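Local coordinates for Peptide/nickel transport system substrate-binding protein (Listeria monocytogenes serotype 1/2a, PDB 5KZT) that binds peptides and probably delivers them to a membrane transporter for uptake into the cell, at residues D34-L39 / Y495-A500; K508-N513 / P517-K522. All coordinates share one frame; numbering follows the deposited sequence.

Contact 1 (D34-L39 / Y495-A500); sequences DDQVGL and YQRSTA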
loop_
_atom_site.group_PDB
_atom_site.type_symbol
_atom_site.label_atom_id
_atom_site.label_comp_id
_atom_site.label_asym_id
_atom_site.label_seq_id
_atom_site.Cartn_x
_atom_site.Cartn_y
_atom_site.Cartn_z
ATOM N N ASP A 34 -5.240 -0.787 5.124
ATOM C CA ASP A 34 -4.097 -0.019 4.622
ATOM C C ASP A 34 -3.035 -0.859 3.920
ATOM O O ASP A 34 -1.932 -0.378 3.676
ATOM C CB ASP A 34 -3.450 0.788 5.761
ATOM C CG ASP A 34 -2.851 -0.079 6.856
ATOM O OD1 ASP A 34 -2.660 -1.312 6.695
ATOM O OD2 ASP A 34 -2.551 0.519 7.920
ATOM N N ASP A 35 -3.396 -2.065 3.520
ATOM C CA ASP A 35 -2.446 -2.989 2.920
ATOM C C ASP A 35 -2.849 -3.385 1.519
ATOM O O ASP A 35 -4.020 -3.318 1.145
ATOM C CB ASP A 35 -2.358 -4.237 3.770
ATOM C CG ASP A 35 -3.587 -5.074 3.656
ATOM O OD1 ASP A 35 -4.600 -4.754 4.335
ATOM O OD2 ASP A 35 -3.575 -6.015 2.829
ATOM N N GLN A 36 -1.868 -3.831 0.741
ATOM C CA GLN A 36 -2.124 -4.066 -0.672
ATOM C C GLN A 36 -3.103 -5.221 -0.927
ATOM O O GLN A 36 -3.822 -5.194 -1.929
ATOM C CB GLN A 36 -0.825 -4.275 -1.446
ATOM C CG GLN A 36 -0.167 -5.626 -1.312
ATOM C CD GLN A 36 1.073 -5.753 -2.207
ATOM O OE1 GLN A 36 2.150 -6.066 -1.726
ATOM N NE2 GLN A 36 0.919 -5.489 -3.505
ATOM N N VAL A 37 -3.152 -6.198 -0.021
ATOM C CA VAL A 37 -4.017 -7.378 -0.216
ATOM C C VAL A 37 -5.481 -7.006 -0.014
ATOM O O VAL A 37 -6.324 -7.229 -0.900
ATOM C CB VAL A 37 -3.617 -8.551 0.703
ATOM C CG1 VAL A 37 -4.627 -9.701 0.641
ATOM C CG2 VAL A 37 -2.232 -9.047 0.330
ATOM N N GLY A 38 -5.762 -6.413 1.137
ATOM C CA GLY A 38 -7.082 -5.950 1.461
ATOM C C GLY A 38 -7.604 -4.820 0.581
ATOM O O GLY A 38 -8.778 -4.802 0.234
ATOM N N LEU A 39 -6.744 -3.874 0.217
ATOM C CA LEU A 39 -7.187 -2.758 -0.644
ATOM C C LEU A 39 -7.520 -3.240 -2.043
ATOM O O LEU A 39 -8.421 -2.704 -2.694
ATOM C CB LEU A 39 -6.144 -1.648 -0.707
ATOM C CG LEU A 39 -6.048 -0.884 0.622
ATOM C CD1 LEU A 39 -4.789 -0.053 0.621
ATOM C CD2 LEU A 39 -7.244 -0.006 0.899
ATOM N N TYR A 495 15.183 -1.962 -2.135
ATOM C CA TYR A 495 14.863 -2.180 -3.554
ATOM C C TYR A 495 13.571 -1.550 -4.032
ATOM O O TYR A 495 12.655 -1.283 -3.250
ATOM C CB TYR A 495 14.870 -3.677 -3.876
ATOM C CG TYR A 495 13.775 -4.541 -3.243
ATOM C CD1 TYR A 495 13.963 -5.161 -2.009
ATOM C CD2 TYR A 495 12.584 -4.789 -3.911
ATOM C CE1 TYR A 495 12.994 -5.979 -1.456
ATOM C CE2 TYR A 495 11.610 -5.609 -3.366
ATOM C CZ TYR A 495 11.811 -6.200 -2.142
ATOM O OH TYR A 495 10.827 -7.013 -1.592
ATOM N N GLN A 496 13.530 -1.325 -5.343
ATOM C CA GLN A 496 12.347 -0.860 -6.041
ATOM C C GLN A 496 11.723 -2.112 -6.623
ATOM O O GLN A 496 12.380 -2.838 -7.389
ATOM C CB GLN A 496 12.723 0.090 -7.170
ATOM C CG GLN A 496 13.595 1.253 -6.743
ATOM C CD GLN A 496 14.002 2.111 -7.920
ATOM O OE1 GLN A 496 13.134 2.703 -8.575
ATOM N NE2 GLN A 496 15.314 2.155 -8.229
ATOM N N ARG A 497 10.474 -2.378 -6.279
ATOM C CA ARG A 497 9.905 -3.701 -6.524
ATOM C C ARG A 497 9.340 -3.876 -7.928
ATOM O O ARG A 497 8.586 -3.036 -8.416
ATOM C CB ARG A 497 8.816 -3.991 -5.500
ATOM C CG ARG A 497 8.495 -5.463 -5.312
ATOM C CD ARG A 497 7.126 -5.836 -5.796
ATOM N NE ARG A 497 6.025 -5.474 -4.913
ATOM C CZ ARG A 497 5.512 -6.225 -3.918
ATOM N NH1 ARG A 497 4.493 -5.754 -3.215
ATOM N NH2 ARG A 497 6.004 -7.415 -3.583
ATOM N N SER A 498 9.740 -4.970 -8.567
ATOM C CA SER A 498 8.990 -5.556 -9.682
ATOM C C SER A 498 8.588 -6.970 -9.280
ATOM O O SER A 498 9.183 -7.549 -8.366
ATOM C CB SER A 498 9.815 -5.570 -10.972
ATOM O OG SER A 498 9.893 -4.275 -11.553
ATOM N N THR A 499 7.578 -7.517 -9.965
ATOM C CA THR A 499 7.029 -8.828 -9.652
ATOM C C THR A 499 6.975 -9.630 -10.951
ATOM O O THR A 499 6.567 -9.107 -11.992
ATOM C CB THR A 499 5.619 -8.719 -9.033
ATOM O OG1 THR A 499 5.657 -7.842 -7.902
ATOM C CG2 THR A 499 5.122 -10.075 -8.581
ATOM N N ALA A 500 7.449 -10.866 -10.905
ATOM C CA ALA A 500 7.451 -11.748 -12.085
ATOM C C ALA A 500 6.362 -12.799 -11.938
ATOM O O ALA A 500 6.094 -13.288 -10.836
ATOM C CB ALA A 500 8.801 -12.410 -12.262
#

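Contact 2 (K508-N513 / P517-K522); sequences KNLQKN and PDYTYK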
loop_
_atom_site.group_PDB
_atom_site.type_symbol
_atom_site.label_atom_id
_atom_site.label_comp_id
_atom_site.label_asym_id
_atom_site.label_seq_id
_atom_site.Cartn_x
_atom_site.Cartn_y
_atom_site.Cartn_z
ATOM N N LYS A 508 -7.160 -11.517 -20.909
ATOM C CA LYS A 508 -7.179 -10.255 -21.647
ATOM C C LYS A 508 -7.699 -9.127 -20.759
ATOM O O LYS A 508 -8.555 -9.352 -19.894
ATOM C CB LYS A 508 -8.097 -10.382 -22.866
ATOM C CG LYS A 508 -7.627 -11.395 -23.890
ATOM C CD LYS A 508 -6.397 -10.868 -24.616
ATOM C CE LYS A 508 -6.088 -11.661 -25.869
ATOM N NZ LYS A 508 -5.483 -12.970 -25.524
ATOM N N ASN A 509 -7.183 -7.919 -20.969
ATOM C CA ASN A 509 -7.663 -6.723 -20.237
ATOM C C ASN A 509 -7.536 -6.821 -18.696
ATOM O O ASN A 509 -8.424 -6.401 -17.942
ATOM C CB ASN A 509 -9.098 -6.367 -20.689
ATOM C CG ASN A 509 -9.146 -5.074 -21.475
ATOM O OD1 ASN A 509 -8.764 -4.041 -20.964
ATOM N ND2 ASN A 509 -9.572 -5.135 -22.734
ATOM N N LEU A 510 -6.420 -7.383 -18.243
ATOM C CA LEU A 510 -6.085 -7.402 -16.812
ATOM C C LEU A 510 -5.534 -6.031 -16.462
ATOM O O LEU A 510 -4.401 -5.716 -16.799
ATOM C CB LEU A 510 -5.072 -8.497 -16.501
ATOM C CG LEU A 510 -4.654 -8.656 -15.033
ATOM C CD1 LEU A 510 -5.856 -9.061 -14.198
ATOM C CD2 LEU A 510 -3.516 -9.662 -14.880
ATOM N N GLN A 511 -6.330 -5.193 -15.819
ATOM C CA GLN A 511 -5.881 -3.826 -15.570
ATOM C C GLN A 511 -4.992 -3.762 -14.346
ATOM O O GLN A 511 -5.455 -4.023 -13.241
ATOM C CB GLN A 511 -7.072 -2.894 -15.388
ATOM C CG GLN A 511 -6.687 -1.477 -15.057
ATOM C CD GLN A 511 -7.862 -0.539 -15.185
ATOM O OE1 GLN A 511 -8.547 -0.539 -16.218
ATOM N NE2 GLN A 511 -8.123 0.241 -14.150
ATOM N N LYS A 512 -3.720 -3.407 -14.559
ATOM C CA LYS A 512 -2.792 -3.117 -13.481
ATOM C C LYS A 512 -2.820 -1.615 -13.253
ATOM O O LYS A 512 -2.450 -0.844 -14.122
ATOM C CB LYS A 512 -1.367 -3.582 -13.826
ATOM C CG LYS A 512 -0.298 -3.277 -12.767
ATOM C CD LYS A 512 -0.454 -4.158 -11.534
ATOM C CE LYS A 512 0.365 -3.657 -10.360
ATOM N NZ LYS A 512 -0.227 -2.455 -9.718
ATOM N N ASN A 513 -3.244 -1.206 -12.071
ATOM C CA ASN A 513 -3.261 0.210 -11.741
ATOM C C ASN A 513 -1.884 0.717 -11.352
ATOM O O ASN A 513 -1.163 0.028 -10.629
ATOM C CB ASN A 513 -4.276 0.437 -10.639
ATOM C CG ASN A 513 -5.681 0.035 -11.079
ATOM O OD1 ASN A 513 -6.107 0.418 -12.164
ATOM N ND2 ASN A 513 -6.385 -0.739 -10.268
ATOM N N PRO A 517 -5.185 0.724 -5.197
ATOM C CA PRO A 517 -5.371 -0.733 -5.264
ATOM C C PRO A 517 -4.785 -1.339 -6.545
ATOM O O PRO A 517 -4.954 -0.773 -7.626
ATOM C CB PRO A 517 -6.890 -0.893 -5.248
ATOM C CG PRO A 517 -7.385 0.304 -4.484
ATOM C CD PRO A 517 -6.416 1.423 -4.772
ATOM N N ASP A 518 -4.104 -2.470 -6.416
ATOM C CA ASP A 518 -3.211 -2.961 -7.475
ATOM C C ASP A 518 -3.881 -3.308 -8.821
ATOM O O ASP A 518 -3.334 -2.994 -9.881
ATOM C CB ASP A 518 -2.411 -4.151 -6.966
ATOM C CG ASP A 518 -1.267 -3.732 -6.030
ATOM O OD1 ASP A 518 -1.424 -2.793 -5.211
ATOM O OD2 ASP A 518 -0.196 -4.356 -6.097
ATOM N N TYR A 519 -5.040 -3.945 -8.762
ATOM C CA TYR A 519 -5.732 -4.412 -9.963
ATOM C C TYR A 519 -7.183 -3.987 -9.998
ATOM O O TYR A 519 -7.790 -3.698 -8.960
ATOM C CB TYR A 519 -5.641 -5.938 -10.082
ATOM C CG TYR A 519 -4.240 -6.421 -10.325
ATOM C CD1 TYR A 519 -3.377 -6.698 -9.265
ATOM C CD2 TYR A 519 -3.755 -6.587 -11.630
ATOM C CE1 TYR A 519 -2.078 -7.147 -9.495
ATOM C CE2 TYR A 519 -2.446 -7.004 -11.862
ATOM C CZ TYR A 519 -1.617 -7.284 -10.799
ATOM O OH TYR A 519 -0.320 -7.732 -11.040
ATOM N N THR A 520 -7.721 -3.925 -11.211
ATOM C CA THR A 520 -9.157 -3.772 -11.419
ATOM C C THR A 520 -9.558 -4.875 -12.385
ATOM O O THR A 520 -9.161 -4.848 -13.557
ATOM C CB THR A 520 -9.510 -2.397 -11.983
ATOM O OG1 THR A 520 -9.071 -1.380 -11.064
ATOM C CG2 THR A 520 -11.035 -2.277 -12.203
ATOM N N TYR A 521 -10.314 -5.852 -11.881
ATOM C CA TYR A 521 -10.740 -6.995 -12.681
ATOM C C TYR A 521 -12.035 -6.752 -13.449
ATOM O O TYR A 521 -12.460 -7.643 -14.199
ATOM C CB TYR A 521 -10.941 -8.235 -11.806
ATOM C CG TYR A 521 -9.768 -8.590 -10.932
ATOM C CD1 TYR A 521 -8.452 -8.598 -11.439
ATOM C CD2 TYR A 521 -9.958 -8.939 -9.618
ATOM C CE1 TYR A 521 -7.370 -8.934 -10.631
ATOM C CE2 TYR A 521 -8.883 -9.286 -8.799
ATOM C CZ TYR A 521 -7.594 -9.277 -9.304
ATOM O OH TYR A 521 -6.551 -9.599 -8.455
ATOM N N LYS A 522 -12.644 -5.579 -13.257
ATOM C CA LYS A 522 -13.975 -5.242 -13.776
ATOM C C LYS A 522 -14.189 -5.700 -15.213
ATOM O O LYS A 522 -15.185 -6.348 -15.471
ATOM C CB LYS A 522 -14.226 -3.735 -13.668
ATOM C CG LYS A 522 -15.573 -3.252 -14.163
ATOM C CD LYS A 522 -15.681 -1.738 -14.051
ATOM C CE LYS A 522 -16.881 -1.240 -14.834
ATOM N NZ LYS A 522 -17.125 0.208 -14.621
HETATM O O HOH W 1 1.644 -2.458 -7.480
#

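Contact 1 (D34-L39 / Y495-A500)
Gln36 and Arg497 meet across the peptide-binding cleft of a periplasmic-binding-protein type fold. One comes from the first turn of helix 36-45. The other comes from strand 491-503, far along the chain. Their backbones stay well apart, with the CA atoms of Gln36 and Arg497 13.4 Å from each other. The two side chains reach out from opposite directions and cover little surface.

Gln36 is extended beyond CG, with chi2 at 176°, and this carries its amide out to the arginine. Arg497 NH1 donates to Gln36 OE1 over 2.8 Å, but the bond is weak, because the N-H points off line at 124°. OE1 lies in the guanidinium plane, at its edge. The amide plane is turned 49° from that of the guanidinium.

The bound peptide is the stronger polar partner of Gln36: its backbone hydrogen-bonds to OE1. Arg497 NH2 also bonds to the peptide backbone, and an acidic side chain of the peptide lies at long range from NH1, a weak attraction at most. The pair therefore holds the ligand from two elements of the fold, and the positive guanidinium probably suits an acidic peptide residue nearby.

Asp35 stands at the N-cap of the helix and sets the start of the turn that carries Gln36. Its OD2 takes a weak bond from Val37 N. The straighter bond is from Gly38 N to Asp35 OD2, at 2.8 Å, on the syn side but tilted out of the carboxylate plane.

Contact 2 (K508-N513 / P517-K522)
Gln511 pairs with Thr520, and Lys512 with Tyr519, in two short antiparallel strands. The first is a hydrogen-bonded pair, in which Thr520 N donates to Gln511 O at 3.0 Å. The second is a non-hydrogen-bonded pair. Beyond it, Asn513 N donates to Asp518 O at 2.8 Å.

Side-chain hydrogen bonds tie the end of the ladder. Asn513 ND2 gives one bond to Thr520 OG1, at 2.9 Å and nearly straight (173°), and another to Pro517 O, at 3.0 Å. Both acceptors lie close to its amide plane. Gln511 NE2 donates to Asn513 OD1 at 2.8 Å, so both ends of the Asn513 amide are held and its rotation is fixed. On the other side of the strands, Lys512 NZ bonds to Asn513 O and, at 3.2 Å, to Asp518 O. NZ and Asn513 N reach Asp518 O from opposite faces of its carbonyl plane.

The charges of Lys512 and Asp518 do not meet directly. A water joins NZ to Asp518 OD2, its bond to the carboxylate being weak.

Apolar contacts gather round the tyrosines. Lys512 bends at chi2 (72°), which lays CD over one face of the Tyr519 ring, 3.8 Å from its centroid, in a CH-pi contact. Leu510 CD1 lies 3.8 Å from Tyr521 CD1, at the edge of that ring. Tyr519 OH bonds to Arg247, while Asn40, Asn43 and Gln44 of helix 36-45 bond to the backbone of Tyr519. The whole is a beta hairpin, strand 511-512 with strand 519-520, packed against helix 36-45.

Overall arrangement
Contact 1 is a surface contact, although its centre lies about 6 Å from the centre of the chain, consistent with its place at the cleft that holds the peptide. Contact 2 is partly buried, and its centre lies about 16 Å from the chain centre. Contact 1 spans distant parts of the sequence by one weak side-chain bond and is completed by ligand. Contact 2 joins near neighbours in the chain by backbone pairing, side-chain amide hydrogen bonds and ring packing. Both involve helix 36-45: contact 1 uses its first turn, and the hairpin of contact 2 lies against it. The centres of the two contacts are about 14 Å apart. They touch where Gln36 NE2 lies 3.0 Å from Asp518 OD2.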